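Local structure of endo-alpha-mannosidase (Bacteroides thetaiotaomicron, 4ACY) at residues A[56-68]-A[74-86]. The protein hydrolyses internal alpha-mannosidic linkages as a family GH99 endo-acting glycoside hydrolase, probably on mannose-rich glycans. Sequence-based numbering, arbitrary orientation.
Sequences DGEMKHWMHPIAL and GDVGAISGLNDDI
His64 and Ile79 bond to each other through both backbone groups: Ile79 N reaches His64 O at 2.9 Å and nearly straight (175° at the hydrogen), while His64 N donates to Ile79 O in its carbonyl plane. Two residues on, Ile66 N meets Gly77 O at 2.9 Å, yet the donor stands 71° out of that carbonyl's plane, away from its lone pairs. The return bond, Gly77 N to Ile66 O, is weak; a water compensates, accepting from Gly77 N and donating to Ile66 O and Asp75 O. Between these pairs, Pro65 faces Ala78 in a non-hydrogen-bonded pair, which suits a residue lacking N-H.

Apolar contacts differ on the two faces. With CG1 anti to its carbonyl carbon (chi1 -58°), Ile66 lays CD1 over the opposite backbone, 3.7 Å from Ala78 N, and sets CG1 3.9 Å from Ile79 CG1. Ile66 CD1 lies so close over Gly77 that a beta carbon there would be tight. Cutting Ile66 back to an alanine is likely to leave Ile79 CG1 without this neighbour and open a gap over Gly77. On the other face, Pro65 CB meets Val76 CG1 at 3.6 Å.

Beyond the strands, selenomethionine Met59 bends at its second torsion and brings CE 3.3 Å from Gly81 O. Trp62 runs alongside Ile86, its ring also stacked on Tyr50 and its NE1 bonded to Tyr97 O.

Antiparallel pairing of strands 64-66 and 77-79, joined by a ten-residue connection (67-76), defines a two-stranded beta hairpin, inserted between the first two strands of the GH99 (beta/alpha)8 barrel.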
ATOM      1  N   ASP A  56      -0.381   1.124 -23.466  1.00 26.34           N
ATOM      2  CA  ASP A  56      -1.115   2.335 -23.095  1.00 26.68           C
ATOM      3  C   ASP A  56      -0.852   3.512 -24.028  1.00 27.19           C
ATOM      4  O   ASP A  56      -1.507   4.553 -23.920  1.00 27.98           O
ATOM      5  CB  ASP A  56      -0.775   2.715 -21.651  1.00 26.60           C
ATOM      6  CG  ASP A  56      -0.926   1.538 -20.705  1.00 26.55           C
ATOM      7  OD1 ASP A  56      -2.084   1.175 -20.389  1.00 27.42           O
ATOM      8  OD2 ASP A  56       0.104   0.952 -20.318  1.00 25.16           O
ATOM      9  N   GLY A  57       0.114   3.353 -24.927  1.00 27.16           N
ATOM     10  CA  GLY A  57       0.450   4.404 -25.881  1.00 28.78           C
ATOM     11  C   GLY A  57       1.405   5.469 -25.372  1.00 29.66           C
ATOM     12  O   GLY A  57       1.821   6.342 -26.135  1.00 30.89           O
ATOM     13  N   GLU A  58       1.741   5.420 -24.085  1.00 28.65           N
ATOM     14  CA  GLU A  58       2.730   6.334 -23.504  1.00 28.60           C
ATOM     15  C   GLU A  58       3.276   5.710 -22.223  1.00 27.01           C
ATOM     16  O   GLU A  58       2.613   4.845 -21.636  1.00 26.86           O
ATOM     17  CB  GLU A  58       2.098   7.700 -23.194  1.00 31.35           C
ATOM     18  CG  GLU A  58       1.106   7.672 -22.015  1.00 33.41           C
ATOM     19  CD  GLU A  58       0.173   8.871 -21.967  1.00 35.89           C
ATOM     20  OE1 GLU A  58       0.559   9.968 -22.437  1.00 38.04           O
ATOM     21  OE2 GLU A  58      -0.958   8.708 -21.450  1.00 36.95           O
HETATM   22  N   MSE A  59       4.473   6.125 -21.805  1.00 24.80           N
HETATM   23  CA  MSE A  59       4.985   5.740 -20.479  1.00 23.56           C
HETATM   24  C   MSE A  59       4.120   6.419 -19.435  1.00 22.97           C
HETATM   25  O   MSE A  59       3.775   7.593 -19.573  1.00 22.40           O
HETATM   26  CB  MSE A  59       6.434   6.187 -20.243  1.00 23.89           C
HETATM   27  CG  MSE A  59       7.497   5.325 -20.858  1.00 24.01           C
HETATM   28 SE   MSE A  59       7.467   3.470 -20.263  1.00 22.96          SE
HETATM   29  CE  MSE A  59       8.825   2.768 -21.511  1.00 24.18           C
ATOM     30  N   LYS A  60       3.757   5.668 -18.406  1.00 22.34           N
ATOM     31  CA  LYS A  60       3.064   6.230 -17.259  1.00 21.89           C
ATOM     32  C   LYS A  60       3.795   5.780 -16.015  1.00 20.03           C
ATOM     33  O   LYS A  60       4.037   4.595 -15.810  1.00 19.58           O
ATOM     34  CB  LYS A  60       1.603   5.778 -17.219  1.00 23.49           C
ATOM     35  CG  LYS A  60       0.779   6.203 -18.408  1.00 25.65           C
ATOM     36  CD  LYS A  60      -0.666   5.744 -18.238  1.00 27.46           C
ATOM     37  CE  LYS A  60      -1.525   6.132 -19.442  1.00 29.24           C
ATOM     38  NZ  LYS A  60      -2.749   5.261 -19.541  1.00 31.94           N
ATOM     39  N   HIS A  61       4.157   6.748 -15.184  1.00 19.32           N
ATOM     40  CA  HIS A  61       4.886   6.508 -13.927  1.00 18.43           C
ATOM     41  C   HIS A  61       6.360   6.089 -14.022  1.00 18.26           C
ATOM     42  O   HIS A  61       7.183   6.533 -13.206  1.00 17.76           O
ATOM     43  CB  HIS A  61       4.085   5.628 -12.960  1.00 18.23           C
ATOM     44  CG  HIS A  61       3.154   6.417 -12.095  1.00 18.36           C
ATOM     45  ND1 HIS A  61       3.490   6.820 -10.821  1.00 18.03           N
ATOM     46  CD2 HIS A  61       1.923   6.929 -12.343  1.00 18.48           C
ATOM     47  CE1 HIS A  61       2.495   7.530 -10.311  1.00 18.45           C
ATOM     48  NE2 HIS A  61       1.533   7.612 -11.213  1.00 18.70           N
ATOM     49  N   TRP A  62       6.709   5.246 -14.994  1.00 17.28           N
ATOM     50  CA  TRP A  62       8.124   4.978 -15.248  1.00 18.12           C
ATOM     51  C   TRP A  62       8.796   6.269 -15.687  1.00 18.77           C
ATOM     52  O   TRP A  62       9.986   6.468 -15.450  1.00 19.23           O
ATOM     53  CB  TRP A  62       8.316   3.873 -16.297  1.00 16.35           C
ATOM     54  CG  TRP A  62       7.586   2.616 -15.955  1.00 16.08           C
ATOM     55  CD1 TRP A  62       6.573   2.034 -16.673  1.00 15.89           C
ATOM     56  CD2 TRP A  62       7.804   1.769 -14.812  1.00 15.26           C
ATOM     57  NE1 TRP A  62       6.152   0.889 -16.048  1.00 15.53           N
ATOM     58  CE2 TRP A  62       6.876   0.709 -14.901  1.00 15.05           C
ATOM     59  CE3 TRP A  62       8.664   1.825 -13.705  1.00 15.50           C
ATOM     60  CZ2 TRP A  62       6.807  -0.311 -13.951  1.00 15.24           C
ATOM     61  CZ3 TRP A  62       8.603   0.812 -12.755  1.00 15.26           C
ATOM     62  CH2 TRP A  62       7.662  -0.239 -12.875  1.00 15.10           C
HETATM   63  N   MSE A  63       8.002   7.099 -16.365  1.00 20.52           N
HETATM   64  CA  MSE A  63       8.311   8.498 -16.576  0.50 21.55           C
HETATM   65  C   MSE A  63       7.707   9.239 -15.378  1.00 21.00           C
HETATM   66  O   MSE A  63       6.555   9.013 -15.036  1.00 19.94           O
HETATM   67  CB  MSE A  63       7.679   8.962 -17.888  0.50 24.19           C
HETATM   68  CG  MSE A  63       7.638  10.458 -18.082  0.50 26.79           C
HETATM   69 SE   MSE A  63       6.944  10.931 -19.831  0.50 32.91          SE
HETATM   70  CE  MSE A  63       5.258   9.994 -19.803  0.50 29.27           C
ATOM     71  N   HIS A  64       8.487  10.101 -14.728  1.00 20.44           N
ATOM     72  CA  HIS A  64       8.016  10.738 -13.490  1.00 20.36           C
ATOM     73  C   HIS A  64       8.777  12.034 -13.256  1.00 19.71           C
ATOM     74  O   HIS A  64       9.965  12.113 -13.582  1.00 19.42           O
ATOM     75  CB  HIS A  64       8.256   9.768 -12.331  1.00 19.98           C
ATOM     76  CG  HIS A  64       7.525  10.100 -11.064  1.00 19.99           C
ATOM     77  ND1 HIS A  64       7.967  11.057 -10.173  1.00 20.02           N
ATOM     78  CD2 HIS A  64       6.422   9.548 -10.505  1.00 20.23           C
ATOM     79  CE1 HIS A  64       7.148  11.103  -9.135  1.00 20.23           C
ATOM     80  NE2 HIS A  64       6.204  10.193  -9.309  1.00 20.46           N
ATOM     81  N   PRO A  65       8.100  13.065 -12.697  1.00 19.71           N
ATOM     82  CA  PRO A  65       8.857  14.277 -12.389  1.00 19.68           C
ATOM     83  C   PRO A  65       9.855  14.046 -11.257  1.00 19.58           C
ATOM     84  O   PRO A  65       9.747  13.065 -10.505  1.00 21.27           O
ATOM     85  CB  PRO A  65       7.786  15.295 -11.938  1.00 19.40           C
ATOM     86  CG  PRO A  65       6.490  14.730 -12.248  1.00 19.87           C
ATOM     87  CD  PRO A  65       6.649  13.237 -12.513  1.00 19.67           C
ATOM     88  N   ILE A  66      10.834  14.935 -11.153  1.00 19.19           N
ATOM     89  CA  ILE A  66      11.786  14.931 -10.051  1.00 18.17           C
ATOM     90  C   ILE A  66      11.402  16.077  -9.102  1.00 18.79           C
ATOM     91  O   ILE A  66      11.398  17.233  -9.519  1.00 18.74           O
ATOM     92  CB  ILE A  66      13.236  15.134 -10.554  1.00 18.35           C
ATOM     93  CG1 ILE A  66      13.622  14.047 -11.567  1.00 18.58           C
ATOM     94  CG2 ILE A  66      14.207  15.097  -9.393  1.00 18.06           C
ATOM     95  CD1 ILE A  66      14.978  14.288 -12.233  1.00 18.72           C
ATOM     96  N   ALA A  67      11.077  15.744  -7.848  1.00 17.51           N
ATOM     97  CA  ALA A  67      10.469  16.722  -6.911  1.00 16.85           C
ATOM     98  C   ALA A  67      11.493  17.669  -6.306  1.00 16.23           C
ATOM     99  O   ALA A  67      12.622  17.266  -6.009  1.00 16.13           O
ATOM    100  CB  ALA A  67       9.726  15.987  -5.801  1.00 17.75           C
ATOM    101  N   LEU A  68      11.082  18.926  -6.094  1.00 15.74           N
ATOM    102  CA  LEU A  68      11.910  19.902  -5.389  1.00 15.96           C
ATOM    103  C   LEU A  68      11.956  19.609  -3.886  1.00 15.62           C
ATOM    104  O   LEU A  68      10.989  19.062  -3.320  1.00 16.31           O
ATOM    105  CB  LEU A  68      11.342  21.310  -5.617  1.00 16.04           C
ATOM    106  CG  LEU A  68      11.375  21.827  -7.067  1.00 16.55           C
ATOM    107  CD1 LEU A  68      10.503  23.082  -7.182  1.00 16.87           C
ATOM    108  CD2 LEU A  68      12.812  22.112  -7.497  1.00 16.60           C
ATOM    109  N   GLY A  74      12.830  26.024  -7.724  1.00 16.72           N
ATOM    110  CA  GLY A  74      13.609  25.388  -8.782  1.00 17.96           C
ATOM    111  C   GLY A  74      12.694  24.979  -9.908  1.00 19.17           C
ATOM    112  O   GLY A  74      11.487  25.158  -9.824  1.00 19.48           O
ATOM    113  N   ASP A  75      13.272  24.450 -10.975  1.00 20.47           N
ATOM    114  CA  ASP A  75      12.484  23.818 -12.031  1.00 22.62           C
ATOM    115  C   ASP A  75      12.249  22.375 -11.627  1.00 22.97           C
ATOM    116  O   ASP A  75      13.100  21.760 -10.986  1.00 25.20           O
ATOM    117  CB  ASP A  75      13.258  23.845 -13.346  1.00 24.59           C
ATOM    118  CG  ASP A  75      13.091  25.142 -14.094  1.00 25.85           C
ATOM    119  OD1 ASP A  75      12.170  25.911 -13.748  1.00 27.06           O
ATOM    120  OD2 ASP A  75      13.882  25.399 -15.037  1.00 27.25           O
ATOM    121  N   VAL A  76      11.095  21.838 -11.994  1.00 22.89           N
ATOM    122  CA  VAL A  76      10.801  20.427 -11.748  1.00 22.25           C
ATOM    123  C   VAL A  76      11.448  19.588 -12.857  1.00 22.21           C
ATOM    124  O   VAL A  76      11.192  19.812 -14.040  1.00 22.46           O
ATOM    125  CB  VAL A  76       9.267  20.182 -11.633  1.00 22.24           C
ATOM    126  CG1 VAL A  76       8.956  18.694 -11.535  1.00 22.19           C
ATOM    127  CG2 VAL A  76       8.697  20.933 -10.420  1.00 22.54           C
ATOM    128  N   GLY A  77      12.298  18.649 -12.454  1.00 21.77           N
ATOM    129  CA  GLY A  77      13.025  17.787 -13.384  1.00 21.39           C
ATOM    130  C   GLY A  77      12.154  16.667 -13.926  1.00 20.75           C
ATOM    131  O   GLY A  77      10.977  16.554 -13.593  1.00 19.90           O
ATOM    132  N   ALA A  78      12.730  15.834 -14.786  1.00 20.69           N
ATOM    133  CA  ALA A  78      11.968  14.721 -15.334  1.00 20.99           C
ATOM    134  C   ALA A  78      12.860  13.518 -15.575  1.00 20.57           C
ATOM    135  O   ALA A  78      14.002  13.659 -15.999  1.00 20.31           O
ATOM    136  CB  ALA A  78      11.271  15.130 -16.653  1.00 21.96           C
ATOM    137  N   ILE A  79      12.336  12.335 -15.270  1.00 20.20           N
ATOM    138  CA  ILE A  79      12.957  11.091 -15.718  1.00 19.81           C
ATOM    139  C   ILE A  79      12.056  10.568 -16.828  1.00 20.14           C
ATOM    140  O   ILE A  79      10.856  10.397 -16.620  1.00 19.26           O
ATOM    141  CB  ILE A  79      13.108  10.079 -14.553  1.00 19.63           C
ATOM    142  CG1 ILE A  79      14.069  10.638 -13.495  1.00 19.43           C
ATOM    143  CG2 ILE A  79      13.613   8.724 -15.069  1.00 19.53           C
ATOM    144  CD1 ILE A  79      14.059   9.879 -12.192  1.00 19.56           C
ATOM    145  N   SER A  80      12.631  10.330 -18.011  1.00 21.20           N
ATOM    146  CA  SER A  80      11.814  10.071 -19.215  1.00 22.80           C
ATOM    147  C   SER A  80      11.089   8.725 -19.261  1.00 23.05           C
ATOM    148  O   SER A  80      10.059   8.589 -19.931  1.00 24.24           O
ATOM    149  CB  SER A  80      12.679  10.202 -20.466  1.00 22.95           C
ATOM    150  OG  SER A  80      13.632   9.164 -20.493  1.00 24.27           O
ATOM    151  N   GLY A  81      11.637   7.733 -18.569  1.00 23.21           N
ATOM    152  CA  GLY A  81      11.137   6.358 -18.647  1.00 23.89           C
ATOM    153  C   GLY A  81      11.635   5.654 -19.902  1.00 24.89           C
ATOM    154  O   GLY A  81      11.353   4.463 -20.112  1.00 25.77           O
ATOM    155  N   LEU A  82      12.373   6.392 -20.734  1.00 24.65           N
ATOM    156  CA  LEU A  82      12.915   5.869 -22.000  1.00 25.41           C
ATOM    157  C   LEU A  82      14.391   5.485 -21.871  1.00 26.14           C
ATOM    158  O   LEU A  82      15.083   5.928 -20.948  1.00 25.75           O
ATOM    159  CB  LEU A  82      12.711   6.895 -23.129  1.00 25.23           C
ATOM    160  CG  LEU A  82      11.297   7.490 -23.286  1.00 25.25           C
ATOM    161  CD1 LEU A  82      11.294   8.694 -24.224  1.00 25.82           C
ATOM    162  CD2 LEU A  82      10.263   6.459 -23.719  1.00 25.24           C
ATOM    163  N   ASN A  83      14.871   4.635 -22.785  1.00 26.19           N
ATOM    164  CA  ASN A  83      16.267   4.168 -22.779  1.00 26.56           C
ATOM    165  C   ASN A  83      16.675   3.535 -21.459  1.00 25.42           C
ATOM    166  O   ASN A  83      17.805   3.722 -21.011  1.00 24.78           O
ATOM    167  CB  ASN A  83      17.245   5.302 -23.147  1.00 27.93           C
ATOM    168  CG  ASN A  83      16.847   6.016 -24.412  1.00 29.26           C
ATOM    169  OD1 ASN A  83      16.877   5.431 -25.493  1.00 30.29           O
ATOM    170  ND2 ASN A  83      16.454   7.283 -24.289  1.00 29.96           N
ATOM    171  N   ASP A  84      15.743   2.806 -20.844  1.00 24.70           N
ATOM    172  CA  ASP A  84      15.954   2.113 -19.565  1.00 24.23           C
ATOM    173  C   ASP A  84      16.258   3.074 -18.396  1.00 22.29           C
ATOM    174  O   ASP A  84      16.777   2.658 -17.369  1.00 22.31           O
ATOM    175  CB  ASP A  84      17.032   1.010 -19.675  1.00 25.99           C
ATOM    176  CG  ASP A  84      16.714  -0.041 -20.761  1.00 27.78           C
ATOM    177  OD1 ASP A  84      15.557  -0.121 -21.233  1.00 28.09           O
ATOM    178  OD2 ASP A  84      17.642  -0.784 -21.149  1.00 29.09           O
ATOM    179  N   ASP A  85      15.915   4.350 -18.573  1.00 21.07           N
ATOM    180  CA  ASP A  85      16.160   5.403 -17.570  1.00 20.12           C
ATOM    181  C   ASP A  85      14.820   5.672 -16.900  1.00 19.10           C
ATOM    182  O   ASP A  85      14.013   6.457 -17.404  1.00 18.52           O
ATOM    183  CB  ASP A  85      16.692   6.662 -18.273  1.00 20.85           C
ATOM    184  CG  ASP A  85      17.050   7.808 -17.305  1.00 21.42           C
ATOM    185  OD1 ASP A  85      17.139   7.599 -16.077  1.00 21.54           O
ATOM    186  OD2 ASP A  85      17.286   8.928 -17.811  1.00 22.03           O
ATOM    187  N   ILE A  86      14.575   4.978 -15.794  1.00 18.03           N
ATOM    188  CA  ILE A  86      13.233   4.923 -15.216  1.00 17.94           C
ATOM    189  C   ILE A  86      13.176   5.450 -13.770  1.00 17.41           C
ATOM    190  O   ILE A  86      14.182   5.467 -13.057  1.00 16.91           O
ATOM    191  CB  ILE A  86      12.602   3.501 -15.321  1.00 18.26           C
ATOM    192  CG1 ILE A  86      13.356   2.482 -14.459  1.00 18.43           C
ATOM    193  CG2 ILE A  86      12.517   3.041 -16.810  1.00 18.44           C
ATOM    194  CD1 ILE A  86      12.580   1.162 -14.290  1.00 18.08           C
TER
HETATM  195  O   HOH W   1      13.452  19.302  -9.643  1.00 31.27           O